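Local coordinates for protein probable adenylyl-sulfate kinase (Synechocystis sp., PDB 5CB8) that catalyses the ATP-dependent 3'-phosphorylation of adenosine 5'-phosphosulfate to 3'-phosphoadenylyl sulfate, the activated sulfate of sulfur metabolism, at residues G25-L30 against L92-G97; G37-T42 against L101-S106; L123-N128 against P167-R172. All blocks are in the same frame, centred on the assembly; numbering follows the deposited sequence. Where two conformers were deposited one is given.

Contact 1: residues G25-L30 against L92-G97. With ACT (acetate ion), chain J.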
loop_
_atom_site.group_PDB
_atom_site.type_symbol
_atom_site.label_atom_id
_atom_site.label_comp_id
_atom_site.label_asym_id
_atom_site.label_seq_id
_atom_site.Cartn_x
_atom_site.Cartn_y
_atom_site.Cartn_z
ATOM N N GLY B 25 -4.475 -6.033 -15.287
ATOM C CA GLY B 25 -3.665 -5.239 -14.378
ATOM C C GLY B 25 -2.266 -4.983 -14.910
ATOM O O GLY B 25 -1.659 -5.860 -15.533
ATOM N N VAL B 26 -1.753 -3.782 -14.656
ATOM C CA VAL B 26 -0.424 -3.402 -15.107
ATOM C C VAL B 26 0.063 -2.175 -14.342
ATOM O O VAL B 26 -0.714 -1.261 -14.044
ATOM C CB VAL B 26 -0.396 -3.166 -16.660
ATOM C CG1 VAL B 26 -1.370 -2.074 -17.066
ATOM C CG2 VAL B 26 1.015 -2.842 -17.141
ATOM N N THR B 27 1.342 -2.173 -13.983
ATOM C CA THR B 27 1.961 -0.985 -13.405
ATOM C C THR B 27 2.703 -0.229 -14.499
ATOM O O THR B 27 3.606 -0.774 -15.140
ATOM C CB THR B 27 2.932 -1.359 -12.284
ATOM O OG1 THR B 27 2.181 -1.866 -11.169
ATOM C CG2 THR B 27 3.745 -0.143 -11.835
ATOM N N ILE B 28 2.300 1.017 -14.727
ATOM C CA ILE B 28 2.969 1.881 -15.693
ATOM C C ILE B 28 3.880 2.806 -14.893
ATOM O O ILE B 28 3.394 3.657 -14.140
ATOM C CB ILE B 28 1.940 2.689 -16.509
ATOM C CG1 ILE B 28 0.939 1.735 -17.181
ATOM C CG2 ILE B 28 2.636 3.580 -17.551
ATOM C CD1 ILE B 28 -0.271 2.435 -17.760
ATOM N N TRP B 29 5.195 2.629 -15.045
ATOM C CA TRP B 29 6.167 3.221 -14.125
ATOM C C TRP B 29 6.986 4.331 -14.782
ATOM O O TRP B 29 7.885 4.057 -15.585
ATOM C CB TRP B 29 7.119 2.139 -13.585
ATOM C CG TRP B 29 7.993 2.611 -12.455
ATOM C CD1 TRP B 29 9.096 3.416 -12.547
ATOM C CD2 TRP B 29 7.832 2.312 -11.059
ATOM N NE1 TRP B 29 9.629 3.635 -11.295
ATOM C CE2 TRP B 29 8.869 2.968 -10.369
ATOM C CE3 TRP B 29 6.903 1.550 -10.334
ATOM C CZ2 TRP B 29 9.005 2.896 -8.980
ATOM C CZ3 TRP B 29 7.044 1.472 -8.955
ATOM C CH2 TRP B 29 8.090 2.138 -8.292
ATOM N N LEU B 30 6.678 5.580 -14.434
ATOM C CA LEU B 30 7.379 6.720 -15.015
ATOM C C LEU B 30 8.572 7.120 -14.140
ATOM O O LEU B 30 8.412 7.479 -12.967
ATOM C CB LEU B 30 6.428 7.909 -15.206
ATOM C CG LEU B 30 5.590 7.882 -16.493
ATOM C CD1 LEU B 30 4.663 6.684 -16.530
ATOM C CD2 LEU B 30 4.777 9.159 -16.667
ATOM N N LEU B 92 0.193 -5.277 -5.304
ATOM C CA LEU B 92 -1.109 -5.765 -4.833
ATOM C C LEU B 92 -2.249 -5.304 -5.742
ATOM O O LEU B 92 -3.172 -6.074 -6.040
ATOM C CB LEU B 92 -1.380 -5.335 -3.386
ATOM C CG LEU B 92 -0.400 -5.845 -2.338
ATOM C CD1 LEU B 92 -0.876 -5.494 -0.918
ATOM C CD2 LEU B 92 -0.214 -7.334 -2.496
ATOM N N LEU B 93 -2.184 -4.055 -6.196
ATOM C CA LEU B 93 -3.235 -3.530 -7.069
ATOM C C LEU B 93 -3.184 -4.197 -8.442
ATOM O O LEU B 93 -4.209 -4.604 -8.984
ATOM C CB LEU B 93 -3.120 -2.002 -7.199
ATOM C CG LEU B 93 -3.502 -1.211 -5.943
ATOM C CD1 LEU B 93 -2.970 0.221 -6.017
ATOM C CD2 LEU B 93 -5.028 -1.213 -5.767
ATOM N N THR B 94 -1.981 -4.311 -8.997
ATOM C CA THR B 94 -1.800 -4.887 -10.334
ATOM C C THR B 94 -2.290 -6.323 -10.416
ATOM O O THR B 94 -2.970 -6.707 -11.374
ATOM C CB THR B 94 -0.318 -4.835 -10.737
ATOM O OG1 THR B 94 0.113 -3.472 -10.765
ATOM C CG2 THR B 94 -0.098 -5.461 -12.110
ATOM N N ARG B 95 -1.960 -7.126 -9.411
ATOM C CA ARG B 95 -2.346 -8.530 -9.465
ATOM C C ARG B 95 -3.838 -8.714 -9.230
ATOM O O ARG B 95 -4.352 -9.819 -9.379
ATOM C CB ARG B 95 -1.507 -9.388 -8.504
ATOM C CG ARG B 95 -1.844 -9.272 -7.021
ATOM C CD ARG B 95 -0.778 -10.035 -6.227
ATOM N NE ARG B 95 -1.054 -10.161 -4.798
ATOM C CZ ARG B 95 -0.210 -10.735 -3.942
ATOM N NH1 ARG B 95 0.942 -11.228 -4.386
ATOM N NH2 ARG B 95 -0.510 -10.821 -2.649
ATOM N N ASN B 96 -4.535 -7.631 -8.889
ATOM C CA ASN B 96 -5.995 -7.680 -8.786
ATOM C C ASN B 96 -6.702 -6.913 -9.906
ATOM O O ASN B 96 -7.862 -6.515 -9.764
ATOM C CB ASN B 96 -6.463 -7.207 -7.410
ATOM C CG ASN B 96 -6.155 -8.218 -6.327
ATOM O OD1 ASN B 96 -6.838 -9.232 -6.207
ATOM N ND2 ASN B 96 -5.105 -7.963 -5.552
ATOM N N GLY B 97 -6.003 -6.716 -11.021
ATOM C CA GLY B 97 -6.631 -6.176 -12.219
ATOM C C GLY B 97 -6.575 -4.670 -12.402
ATOM O O GLY B 97 -7.062 -4.151 -13.410
HETATM C C ACT J . 1.512 -12.373 -8.351
HETATM O O ACT J . 0.522 -13.073 -8.659
HETATM O OXT ACT J . 1.944 -12.495 -7.182
HETATM C CH3 ACT J . 2.132 -11.431 -9.331
#

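Contact 2: residues G37-T42 against L101-S106. With ADX (adenosine-5'-phosphosulfate), chain G; SO4 (sulfate ion), chain H.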
loop_
_atom_site.group_PDB
_atom_site.type_symbol
_atom_site.label_atom_id
_atom_site.label_comp_id
_atom_site.label_asym_id
_atom_site.label_seq_id
_atom_site.Cartn_x
_atom_site.Cartn_y
_atom_site.Cartn_z
ATOM N N GLY B 37 8.774 16.210 -16.449
ATOM C CA GLY B 37 7.411 16.185 -16.965
ATOM C C GLY B 37 6.632 14.918 -16.629
ATOM O O GLY B 37 5.608 14.634 -17.259
ATOM N N LYS B 38 7.091 14.171 -15.626
ATOM C CA LYS B 38 6.436 12.906 -15.257
ATOM C C LYS B 38 4.986 13.113 -14.799
ATOM O O LYS B 38 4.077 12.418 -15.245
ATOM C CB LYS B 38 7.215 12.185 -14.151
ATOM C CG LYS B 38 8.653 11.787 -14.501
ATOM C CD LYS B 38 9.273 10.981 -13.356
ATOM C CE LYS B 38 9.306 11.800 -12.060
ATOM N NZ LYS B 38 10.252 12.955 -12.151
ATOM N N THR B 39 4.762 14.075 -13.913
ATOM C CA THR B 39 3.429 14.329 -13.377
ATOM C C THR B 39 2.442 14.773 -14.465
ATOM O O THR B 39 1.279 14.356 -14.489
ATOM C CB THR B 39 3.514 15.371 -12.249
ATOM O OG1 THR B 39 4.085 14.753 -11.087
ATOM C CG2 THR B 39 2.158 15.907 -11.907
ATOM N N THR B 40 2.918 15.630 -15.364
ATOM C CA THR B 40 2.090 16.137 -16.456
ATOM C C THR B 40 1.589 15.000 -17.355
ATOM O O THR B 40 0.409 14.960 -17.737
ATOM C CB THR B 40 2.864 17.172 -17.293
ATOM O OG1 THR B 40 3.155 18.317 -16.480
ATOM C CG2 THR B 40 2.052 17.615 -18.499
ATOM N N ILE B 41 2.489 14.075 -17.680
ATOM C CA ILE B 41 2.144 12.915 -18.500
ATOM C C ILE B 41 1.212 11.993 -17.729
ATOM O O ILE B 41 0.226 11.486 -18.274
ATOM C CB ILE B 41 3.405 12.127 -18.930
ATOM C CG1 ILE B 41 4.222 12.940 -19.942
ATOM C CG2 ILE B 41 3.015 10.774 -19.548
ATOM C CD1 ILE B 41 5.575 12.312 -20.303
ATOM N N THR B 42 1.540 11.766 -16.462
ATOM C CA THR B 42 0.709 10.948 -15.590
ATOM C C THR B 42 -0.732 11.438 -15.585
ATOM O O THR B 42 -1.666 10.651 -15.774
ATOM C CB THR B 42 1.272 10.955 -14.165
ATOM O OG1 THR B 42 2.577 10.364 -14.193
ATOM C CG2 THR B 42 0.379 10.162 -13.215
ATOM N N LEU B 101 -0.631 3.788 -12.135
ATOM C CA LEU B 101 0.283 4.781 -12.706
ATOM C C LEU B 101 1.220 5.263 -11.615
ATOM O O LEU B 101 0.781 5.911 -10.667
ATOM C CB LEU B 101 -0.492 5.990 -13.253
ATOM C CG LEU B 101 -1.100 5.951 -14.656
ATOM C CD1 LEU B 101 -1.723 4.622 -14.972
ATOM C CD2 LEU B 101 -2.123 7.065 -14.839
ATOM N N VAL B 102 2.507 4.957 -11.744
ATOM C CA VAL B 102 3.493 5.428 -10.766
ATOM C C VAL B 102 4.322 6.544 -11.374
ATOM O O VAL B 102 4.764 6.446 -12.523
ATOM C CB VAL B 102 4.429 4.297 -10.320
ATOM C CG1 VAL B 102 5.532 4.841 -9.385
ATOM C CG2 VAL B 102 3.629 3.199 -9.615
ATOM N N SER B 103 4.512 7.618 -10.614
ATOM C CA SER B 103 5.391 8.698 -11.033
ATOM C C SER B 103 6.373 8.944 -9.899
ATOM O O SER B 103 5.994 9.457 -8.845
ATOM C CB SER B 103 4.595 9.973 -11.305
ATOM O OG SER B 103 5.456 11.033 -11.693
ATOM N N ALA B 104 7.632 8.572 -10.109
ATOM C CA ALA B 104 8.642 8.706 -9.065
ATOM C C ALA B 104 10.004 8.820 -9.716
ATOM O O ALA B 104 10.264 8.159 -10.717
ATOM C CB ALA B 104 8.604 7.498 -8.123
ATOM N N ILE B 105 10.872 9.656 -9.155
ATOM C CA ILE B 105 12.203 9.805 -9.729
ATOM C C ILE B 105 12.835 8.430 -9.883
ATOM O O ILE B 105 13.344 8.119 -10.957
ATOM C CB ILE B 105 13.114 10.721 -8.895
ATOM C CG1 ILE B 105 12.674 12.180 -9.033
ATOM C CG2 ILE B 105 14.566 10.596 -9.359
ATOM C CD1 ILE B 105 13.513 13.128 -8.169
ATOM N N SER B 106 12.728 7.598 -8.840
ATOM C CA SER B 106 13.268 6.230 -8.853
ATOM C C SER B 106 14.606 6.127 -9.582
ATOM O O SER B 106 14.712 5.471 -10.626
ATOM C CB SER B 106 12.257 5.243 -9.453
ATOM O OG SER B 106 11.678 5.730 -10.657
HETATM S SB ADX G . 12.629 9.067 -5.228
HETATM O O1B ADX G . 12.491 8.446 -3.905
HETATM O O2B ADX G . 11.939 8.281 -6.267
HETATM O O3B ADX G . 14.057 9.214 -5.537
HETATM P PA ADX G . 10.484 10.808 -5.304
HETATM O O1A ADX G . 9.672 9.950 -4.339
HETATM O O2A ADX G . 9.942 10.755 -6.729
HETATM O O3A ADX G . 12.034 10.458 -5.199
HETATM O "O5'" ADX G . 10.396 12.319 -4.778
HETATM C "C5'" ADX G . 10.977 13.343 -5.530
HETATM C "C4'" ADX G . 10.438 14.639 -5.269
HETATM O "O4'" ADX G . 10.926 15.087 -3.954
HETATM C "C3'" ADX G . 10.908 15.619 -6.253
HETATM O "O3'" ADX G . 9.920 15.851 -7.158
HETATM C "C2'" ADX G . 11.171 16.856 -5.481
HETATM O "O2'" ADX G . 10.090 17.667 -5.535
HETATM C "C1'" ADX G . 11.357 16.428 -4.062
HETATM N N9 ADX G . 12.694 16.519 -3.547
HETATM C C8 ADX G . 13.064 17.081 -2.371
HETATM N N7 ADX G . 14.359 16.821 -2.162
HETATM C C5 ADX G . 14.826 16.081 -3.198
HETATM C C6 ADX G . 16.072 15.528 -3.490
HETATM N N6 ADX G . 17.184 15.666 -2.567
HETATM N N1 ADX G . 16.218 14.831 -4.636
HETATM C C2 ADX G . 15.175 14.655 -5.478
HETATM N N3 ADX G . 13.962 15.167 -5.218
HETATM C C4 ADX G . 13.757 15.883 -4.086
HETATM S S SO4 H . 8.277 15.912 -12.890
HETATM O O1 SO4 H . 6.975 15.425 -12.474
HETATM O O2 SO4 H . 8.125 17.081 -13.752
HETATM O O3 SO4 H . 8.967 14.849 -13.635
HETATM O O4 SO4 H . 9.102 16.292 -11.730
#

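Contact 3: residues L123-N128 against P167-R172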
loop_
_atom_site.group_PDB
_atom_site.type_symbol
_atom_site.label_atom_id
_atom_site.label_comp_id
_atom_site.label_asym_id
_atom_site.label_seq_id
_atom_site.Cartn_x
_atom_site.Cartn_y
_atom_site.Cartn_z
ATOM N N LEU B 123 5.435 -1.774 -17.023
ATOM C CA LEU B 123 5.956 -1.038 -18.169
ATOM C C LEU B 123 6.817 0.103 -17.660
ATOM O O LEU B 123 6.317 1.000 -16.971
ATOM C CB LEU B 123 4.809 -0.447 -18.994
ATOM C CG LEU B 123 3.980 -1.382 -19.861
ATOM C CD1 LEU B 123 3.083 -0.575 -20.802
ATOM C CD2 LEU B 123 4.925 -2.283 -20.636
ATOM N N GLU B 124 8.104 0.081 -17.997
ATOM C CA GLU B 124 9.015 1.146 -17.582
ATOM C C GLU B 124 8.980 2.270 -18.615
ATOM O O GLU B 124 9.311 2.063 -19.785
ATOM C CB GLU B 124 10.448 0.612 -17.444
ATOM C CG GLU B 124 11.465 1.646 -16.939
ATOM C CD GLU B 124 12.879 1.083 -16.870
ATOM O OE1 GLU B 124 13.291 0.359 -17.803
ATOM O OE2 GLU B 124 13.590 1.366 -15.885
ATOM N N VAL B 125 8.583 3.458 -18.182
ATOM C CA VAL B 125 8.513 4.599 -19.077
ATOM C C VAL B 125 9.605 5.589 -18.668
ATOM O O VAL B 125 9.570 6.131 -17.564
ATOM C CB VAL B 125 7.123 5.267 -19.000
ATOM C CG1 VAL B 125 7.040 6.453 -19.959
ATOM C CG2 VAL B 125 6.021 4.248 -19.325
ATOM N N PHE B 126 10.589 5.794 -19.544
ATOM C CA PHE B 126 11.669 6.749 -19.285
ATOM C C PHE B 126 11.213 8.139 -19.732
ATOM O O PHE B 126 11.151 8.425 -20.927
ATOM C CB PHE B 126 12.926 6.331 -20.065
ATOM C CG PHE B 126 14.135 7.209 -19.829
ATOM C CD1 PHE B 126 14.180 8.109 -18.769
ATOM C CD2 PHE B 126 15.231 7.123 -20.678
ATOM C CE1 PHE B 126 15.293 8.911 -18.561
ATOM C CE2 PHE B 126 16.352 7.916 -20.475
ATOM C CZ PHE B 126 16.379 8.816 -19.410
ATOM N N VAL B 127 10.863 8.986 -18.771
ATOM C CA VAL B 127 10.559 10.376 -19.061
ATOM C C VAL B 127 11.885 11.114 -19.084
ATOM O O VAL B 127 12.446 11.453 -18.027
ATOM C CB VAL B 127 9.607 10.965 -18.015
ATOM C CG1 VAL B 127 9.214 12.385 -18.410
ATOM C CG2 VAL B 127 8.359 10.089 -17.907
ATOM N N ASN B 128 12.387 11.343 -20.299
ATOM C CA ASN B 128 13.760 11.776 -20.516
ATOM C C ASN B 128 13.834 13.231 -20.964
ATOM O O ASN B 128 13.583 13.537 -22.132
ATOM C CB ASN B 128 14.392 10.861 -21.578
ATOM C CG ASN B 128 15.849 11.191 -21.877
ATOM O OD1 ASN B 128 16.479 12.020 -21.211
ATOM N ND2 ASN B 128 16.403 10.507 -22.877
ATOM N N PRO B 167 14.002 0.849 -21.582
ATOM C CA PRO B 167 12.631 1.099 -21.130
ATOM C C PRO B 167 11.652 0.609 -22.177
ATOM O O PRO B 167 12.031 0.443 -23.342
ATOM C CB PRO B 167 12.570 2.627 -21.055
ATOM C CG PRO B 167 13.514 3.073 -22.138
ATOM C CD PRO B 167 14.642 2.069 -22.112
ATOM N N ASP B 168 10.409 0.377 -21.779
ATOM C CA ASP B 168 9.403 -0.073 -22.733
ATOM C C ASP B 168 8.898 1.078 -23.595
ATOM O O ASP B 168 8.509 0.886 -24.745
ATOM C CB ASP B 168 8.250 -0.726 -21.977
ATOM C CG ASP B 168 8.705 -1.928 -21.181
ATOM O OD1 ASP B 168 8.972 -2.972 -21.804
ATOM O OD2 ASP B 168 8.821 -1.817 -19.947
ATOM N N VAL B 169 8.899 2.276 -23.018
ATOM C CA VAL B 169 8.537 3.495 -23.740
ATOM C C VAL B 169 9.487 4.587 -23.277
ATOM O O VAL B 169 9.837 4.647 -22.092
ATOM C CB VAL B 169 7.072 3.925 -23.436
ATOM C CG1 VAL B 169 6.716 5.234 -24.152
ATOM C CG2 VAL B 169 6.092 2.828 -23.841
ATOM N N GLU B 170 9.927 5.441 -24.199
ATOM C CA GLU B 170 10.720 6.607 -23.813
ATOM C C GLU B 170 10.033 7.867 -24.318
ATOM O O GLU B 170 9.601 7.919 -25.468
ATOM C CB GLU B 170 12.145 6.522 -24.369
ATOM C CG GLU B 170 13.048 7.705 -23.972
ATOM C CD GLU B 170 14.514 7.432 -24.273
ATOM O OE1 GLU B 170 15.305 8.395 -24.342
ATOM O OE2 GLU B 170 14.876 6.244 -24.430
ATOM N N CYS B 171 9.932 8.870 -23.452
ATOM C CA CYS B 171 9.305 10.137 -23.809
ATOM C C CYS B 171 10.345 11.238 -23.663
ATOM O O CYS B 171 10.751 11.573 -22.542
ATOM C CB CYS B 171 8.113 10.413 -22.889
ATOM S SG CYS B 171 6.842 9.113 -22.910
ATOM N N ARG B 172 10.813 11.770 -24.788
ATOM C CA ARG B 172 11.791 12.848 -24.746
ATOM C C ARG B 172 11.029 14.162 -24.722
ATOM O O ARG B 172 10.743 14.750 -25.768
ATOM C CB ARG B 172 12.764 12.745 -25.931
ATOM C CG ARG B 172 13.572 11.450 -25.838
ATOM C CD ARG B 172 14.643 11.268 -26.910
ATOM N NE ARG B 172 15.427 10.075 -26.578
ATOM C CZ ARG B 172 16.465 9.619 -27.269
ATOM N NH1 ARG B 172 16.872 10.248 -28.361
ATOM N NH2 ARG B 172 17.096 8.525 -26.859
#

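Contact 1: residues G25-L30 against L92-G97
T94 and G97, in the turn that ends helix 76-94, meet G25 and T27 at the start of strand 26-31, a small and mostly buried helix-end-to-strand contact at the N-terminal end of the middle strand of the parallel sheet. Its polar link joins two hydroxyls whose side chains cross at about a right angle: T27 OG1 donates to T94 OG1 over 2.6 Å, and T94 OG1 in turn bonds to S90 O one helical turn back. Threonine suits both places, since each buried hydroxyl finds a partner while the methyl packs. T94 OG1 stands beside its own nitrogen (chi1 -61°), which leaves CG2 anti to that nitrogen and 3.5 Å from V26 N, and T27 CG2 meets the edge of the W29 ring in plane.

The backbones come closest at the two glycines. G25 CA points a C-H almost straight at T94 O, 3.4 Å away with 168° at the hydrogen, and G25 CA also lies 3.6 Å from G97 C; with no side chain on G25 the turn can settle directly on the strand. G97, at positive phi (93°), is the C-prime residue of a Schellman motif, in which G97 N returns to T94 O at 3.1 Å and V98 N to L93 O.

On the outer side of the turn, R95 and N96 bind E57 of the second subunit, and R95 NH1 also holds an acetate. Inward, T94 packs on V100 and D121, while strand 26-31 pairs through its backbone with strand 99-103 on one flank and strand 122-127 on the other.

Contact 2: residues G37-T42 against L101-S106
The flat peptide group between A104 and I105 has the K38 side chain lying over it, K38 CE standing 3.9 Å from both A104 C and I105 N. The N-H of this peptide points to adenosine-5'-phosphosulfate, I105 N donating to the phosphate oxygen O2A at 2.8 Å. Beyond it, I105 CD1 touches the adenine beside its C2, at 3.5 Å, an apolar partner for the base.

K38 is bent at chi3 and chi4 (-60° and -68°), and the fold brings NZ back over its own helix end to O3 of a bound sulfate, 2.7 Å away. That oxygen also takes K38 N and, weakly, G37 N, whose better bond goes to O2 at 2.9 Å, while T39 N serves O1; G35 N is a further donor. This is the P-loop (Walker A) arrangement of strand, glycine-rich loop and helix, the glycine at positive phi letting the chain wrap an anion. The sulfate probably marks a phosphate site of ATP, and the lysine and the amides at the helix N-terminus would together offset its charge. K38 NZ has a second partner in G32 O.

Behind the loop, residues 38-42 run nearly antiparallel to residues 101-103, the axes of these short segments 8.7 Å apart. Small residues allow the approach: S103 OG, anti to its nitrogen, sits 3.2 Å from K38 CB, and S103 CB meets T42 OG1. The T42 hydroxyl is turned back onto its own helix, donating to K38 O at 2.8 Å from above the carbonyl plane, beside the helical bond from T42 N. S106, which probably forms the phosphoserine intermediate, donates its N-H to sulfate oxygen O2B of the substrate, and its OG is hydrogen-bonded to A104 O, W29 NE1 and T31 OG1.

Contact 3: residues L123-N128 against P167-R172
E170 OE1 is gripped by three donors from two side chains. N128 ND2 reaches it across the strands, 2.8 Å away with a fairly straight N-H (164°), approaching on the anti side but 32° out of the carboxylate plane. R172, two residues further along the chain, comes from above that plane and closes side-on, NE at 2.8 Å and NH2 at 3.1 Å both meeting the single oxygen, which lies in the guanidinium plane. Three N-H groups on one oxygen should favour the charged carboxylate and fix its rotation. Its carbon rests alongside the F126 ring, E170 CD 3.7 Å from F126 CD2, with ring and carboxylate planes 45° apart, while N128 CB sits over the centre of one ring face.

The backbones form a parallel ladder, V125 beside V169, F126 beside E170 and V127 beside C171. F126 N donates to V169 O, C171 N to F126 O (2.8 Å) and N128 N to C171 O, the staggered bonding of parallel strands. Strand 169-171 is thereby added at one outer edge of the five-stranded sheet of this P-loop kinase, next to strand 122-127. V125, V127, V169 and C171 share one face, and C171 SG lies 4.0 Å from V125 CG1; helices 38-50 and 178-191 pack over them, where branched and small apolar residues fit closely. On the other face, P167 lays its ring against F126 CB.

Where the ladder begins, D168 takes over from a strand carbonyl: its OD2 accepts E124 N at 2.8 Å through the anti lone pair. E124 O in return receives both D168 N and V169 N. E124 OE1 lies 3.5 Å from P167 CA, while OE2 forms a salt bridge with R112.

How the contacts relate
All three contacts bear on one parallel sheet. Contact 2 lies nearest the centre of the chain and is buried; contact 1 is buried too but lies at the end of the middle strand, farther from the chain centre and near the second subunit; contact 3 is partly buried and carries a salt bridge toward its exposed end. Strand 26-31 of contact 1 lies between strand 99-103 of contact 2 and strand 122-127 of contact 3, with backbone bonds to both. Helix 38-50 ties contacts 2 and 3, K38 and I41 packing on V127. Chemistry follows place: a hydroxyl pair and close glycines in contact 1, anion-binding amides and a lysine in contact 2, a strand ladder in contact 3.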